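Local coordinates for motility protein FimV (Pseudomonas aeruginosa, PDB 4MAL) that supports type IV pilus assembly and twitching motility from the inner membrane and regulates intracellular cyclic AMP levels by activating the adenylate cyclase CyaB, at residues A[40-45]-A[58-63]. Sequence-based numbering, arbitrary orientation.
Sequences ILDEVL and ELLERL
L41 meets L60 and L59 where the helices holding 40-45 and 58-63 pack together. L41 and L60 lie alongside each other and run in opposite directions. L60 CD2 sits 3.8 Å from both L41 CB and L41 CD1, so it follows the flank of that side chain. L41 CD1 goes further and lies 3.7 Å from L59 CB. L41 and L59 cross at about a right angle, and L41 CD2 is 4.0 Å from L59 CD1. The CG of L41 is anti to its carbonyl carbon (chi1 -72°) on a side chain whose CB already points at the second helix; with chi2 at 172°, both methyls reach L59. The two segments run roughly antiparallel, at 149°, with axes 10.4 Å apart. Both fall in a region that matches the tetratricopeptide repeat family, at the C-terminal end of FimV; here the successive helices 34-47 and 50-63 pack as an antiparallel hairpin. Helix 15-30 also contributes, since its A25 touches L41, and A56 of helix 50-63 adds to the same packing. The other methyl of L60 meets L45 tip to tip, CD1 to CD1 at 3.7 Å. D42 crosses L60 near the border of the contact, with OD1 4.1 Å from L60 CD1. L63 CD1 approaches L41 CD1 more loosely, at 4.3 Å. No hydrogen bond links the two segments, but the backbone O of L45 accepts one from Q53 NE2.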
ATOM      1  N   ILE A  40      -5.289  -2.078   3.397  1.00 19.38           N
ATOM      2  CA  ILE A  40      -4.346  -1.113   2.849  1.00 15.33           C
ATOM      3  C   ILE A  40      -3.972  -1.454   1.404  1.00 16.28           C
ATOM      4  O   ILE A  40      -3.850  -0.572   0.557  1.00 20.91           O
ATOM      5  CB  ILE A  40      -3.079  -1.027   3.716  1.00 18.53           C
ATOM      6  CG1 ILE A  40      -3.418  -0.412   5.075  1.00 32.93           C
ATOM      7  CG2 ILE A  40      -2.011  -0.195   3.033  1.00 26.86           C
ATOM      8  CD1 ILE A  40      -2.206  -0.083   5.908  1.00 40.01           C
ATOM      9  N   LEU A  41      -3.802  -2.740   1.126  1.00 21.29           N
ATOM     10  CA  LEU A  41      -3.466  -3.192  -0.221  1.00 21.99           C
ATOM     11  C   LEU A  41      -4.568  -2.850  -1.221  1.00 18.29           C
ATOM     12  O   LEU A  41      -4.289  -2.491  -2.362  1.00 17.45           O
ATOM     13  CB  LEU A  41      -3.176  -4.694  -0.218  1.00 19.81           C
ATOM     14  CG  LEU A  41      -1.843  -5.052   0.440  1.00 19.17           C
ATOM     15  CD1 LEU A  41      -1.707  -6.555   0.585  1.00 20.89           C
ATOM     16  CD2 LEU A  41      -0.685  -4.478  -0.376  1.00 21.92           C
ATOM     17  N   ASP A  42      -5.818  -2.953  -0.777  1.00 19.51           N
ATOM     18  CA  ASP A  42      -6.963  -2.610  -1.616  1.00 22.68           C
ATOM     19  C   ASP A  42      -6.946  -1.138  -2.012  1.00 18.90           C
ATOM     20  O   ASP A  42      -7.405  -0.771  -3.090  1.00 20.44           O
ATOM     21  CB  ASP A  42      -8.273  -2.947  -0.903  1.00 23.13           C
ATOM     22  CG  ASP A  42      -8.471  -4.438  -0.735  1.00 28.33           C
ATOM     23  OD1 ASP A  42      -7.877  -5.203  -1.523  1.00 26.87           O
ATOM     24  OD2 ASP A  42      -9.212  -4.841   0.184  1.00 27.77           O
ATOM     25  N   GLU A  43      -6.419  -0.299  -1.130  1.00 20.24           N
ATOM     26  CA  GLU A  43      -6.274   1.119  -1.435  1.00 26.80           C
ATOM     27  C   GLU A  43      -5.222   1.309  -2.515  1.00 20.34           C
ATOM     28  O   GLU A  43      -5.394   2.125  -3.420  1.00 21.94           O
ATOM     29  CB  GLU A  43      -5.917   1.911  -0.173  1.00 18.38           C
ATOM     30  CG  GLU A  43      -7.061   1.969   0.820  1.00 19.12           C
ATOM     31  CD  GLU A  43      -6.628   2.398   2.204  1.00 27.01           C
ATOM     32  OE1 GLU A  43      -5.550   3.019   2.335  1.00 29.42           O
ATOM     33  OE2 GLU A  43      -7.368   2.100   3.164  1.00 29.25           O
ATOM     34  N   VAL A  44      -4.147   0.533  -2.432  1.00 18.04           N
ATOM     35  CA  VAL A  44      -3.102   0.569  -3.449  1.00 18.86           C
ATOM     36  C   VAL A  44      -3.639   0.140  -4.821  1.00 25.20           C
ATOM     37  O   VAL A  44      -3.280   0.730  -5.840  1.00 26.32           O
ATOM     38  CB  VAL A  44      -1.881  -0.290  -3.061  1.00 18.29           C
ATOM     39  CG1 VAL A  44      -0.786  -0.165  -4.113  1.00 19.92           C
ATOM     40  CG2 VAL A  44      -1.347   0.136  -1.700  1.00 24.03           C
ATOM     41  N   LEU A  45      -4.504  -0.874  -4.839  1.00 21.05           N
ATOM     42  CA  LEU A  45      -5.127  -1.327  -6.084  1.00 24.27           C
ATOM     43  C   LEU A  45      -5.842  -0.182  -6.793  1.00 24.66           C
ATOM     44  O   LEU A  45      -5.853  -0.107  -8.020  1.00 30.07           O
ATOM     45  CB  LEU A  45      -6.126  -2.461  -5.826  1.00 27.19           C
ATOM     46  CG  LEU A  45      -5.586  -3.840  -5.449  1.00 28.41           C
ATOM     47  CD1 LEU A  45      -6.732  -4.838  -5.334  1.00 23.41           C
ATOM     48  CD2 LEU A  45      -4.561  -4.309  -6.467  1.00 28.96           C
ATOM     49  N   GLU A  58       0.645  -8.977  -5.779  1.00 30.85           N
ATOM     50  CA  GLU A  58       1.555 -10.002  -5.279  1.00 34.82           C
ATOM     51  C   GLU A  58       1.325 -10.207  -3.789  1.00 33.61           C
ATOM     52  O   GLU A  58       1.110 -11.329  -3.334  1.00 32.58           O
ATOM     53  CB  GLU A  58       3.022  -9.628  -5.519  1.00 38.15           C
ATOM     54  CG  GLU A  58       3.983 -10.778  -5.226  1.00 37.31           C
ATOM     55  CD  GLU A  58       5.413 -10.342  -4.986  1.00 45.88           C
ATOM     56  OE1 GLU A  58       5.788  -9.234  -5.408  1.00 45.59           O
ATOM     57  OE2 GLU A  58       6.169 -11.111  -4.359  1.00 55.97           O
ATOM     58  N   LEU A  59       1.351  -9.108  -3.040  1.00 28.79           N
ATOM     59  CA  LEU A  59       1.193  -9.168  -1.590  1.00 23.29           C
ATOM     60  C   LEU A  59      -0.161  -9.737  -1.167  1.00 28.21           C
ATOM     61  O   LEU A  59      -0.252 -10.463  -0.178  1.00 29.74           O
ATOM     62  CB  LEU A  59       1.456  -7.795  -0.960  1.00 23.29           C
ATOM     63  CG  LEU A  59       2.914  -7.319  -1.049  1.00 29.74           C
ATOM     64  CD1 LEU A  59       3.085  -5.931  -0.470  1.00 35.11           C
ATOM     65  CD2 LEU A  59       3.849  -8.299  -0.359  1.00 35.80           C
ATOM     66  N   LEU A  60      -1.208  -9.422  -1.924  1.00 28.84           N
ATOM     67  CA  LEU A  60      -2.531  -9.986  -1.665  1.00 22.22           C
ATOM     68  C   LEU A  60      -2.555 -11.502  -1.834  1.00 26.03           C
ATOM     69  O   LEU A  60      -3.268 -12.206  -1.122  1.00 25.16           O
ATOM     70  CB  LEU A  60      -3.578  -9.346  -2.579  1.00 25.54           C
ATOM     71  CG  LEU A  60      -4.048  -7.954  -2.162  1.00 21.50           C
ATOM     72  CD1 LEU A  60      -4.861  -7.295  -3.269  1.00 26.96           C
ATOM     73  CD2 LEU A  60      -4.861  -8.048  -0.885  1.00 23.08           C
ATOM     74  N   GLU A  61      -1.780 -12.002  -2.789  1.00 30.97           N
ATOM     75  CA  GLU A  61      -1.712 -13.438  -3.033  0.53 30.16           C
ATOM     76  C   GLU A  61      -1.001 -14.192  -1.917  1.00 30.62           C
ATOM     77  O   GLU A  61      -1.279 -15.368  -1.682  1.00 32.88           O
ATOM     78  CB  GLU A  61      -1.040 -13.726  -4.371  0.53 33.16           C
ATOM     79  CG  GLU A  61      -1.969 -13.575  -5.548  0.53 37.95           C
ATOM     80  CD  GLU A  61      -1.272 -13.810  -6.860  0.53 42.18           C
ATOM     81  OE1 GLU A  61      -0.072 -14.149  -6.835  0.53 39.47           O
ATOM     82  OE2 GLU A  61      -1.920 -13.649  -7.915  0.53 44.58           O
ATOM     83  N   ARG A  62      -0.084 -13.516  -1.229  1.00 33.13           N
ATOM     84  CA  ARG A  62       0.611 -14.125  -0.099  0.53 37.99           C
ATOM     85  C   ARG A  62      -0.314 -14.272   1.101  1.00 35.85           C
ATOM     86  O   ARG A  62      -0.079 -15.101   1.981  1.00 39.31           O
ATOM     87  CB  ARG A  62       1.836 -13.308   0.302  0.53 37.93           C
ATOM     88  CG  ARG A  62       2.850 -13.122  -0.800  0.53 46.62           C
ATOM     89  CD  ARG A  62       4.265 -13.104  -0.249  0.53 53.29           C
ATOM     90  NE  ARG A  62       4.802 -14.454  -0.084  0.53 60.15           N
ATOM     91  CZ  ARG A  62       5.719 -14.995  -0.877  0.53 40.40           C
ATOM     92  NH1 ARG A  62       6.219 -14.303  -1.890  0.53 46.09           N
ATOM     93  NH2 ARG A  62       6.147 -16.229  -0.650  0.53 44.13           N
ATOM     94  N   LEU A  63      -1.376 -13.485   1.124  1.00 29.30           N
ATOM     95  CA  LEU A  63      -2.318 -13.527   2.214  1.00 31.61           C
ATOM     96  C   LEU A  63      -3.287 -14.684   2.066  1.00 46.56           C
ATOM     97  O   LEU A  63      -3.723 -15.230   3.042  1.00 53.89           O
ATOM     98  CB  LEU A  63      -3.102 -12.237   2.297  1.00 26.36           C
ATOM     99  CG  LEU A  63      -2.349 -10.950   2.521  1.00 28.21           C
ATOM    100  CD1 LEU A  63      -3.325  -9.866   2.754  1.00 22.45           C
ATOM    101  CD2 LEU A  63      -1.478 -11.110   3.679  1.00 29.01           C
TER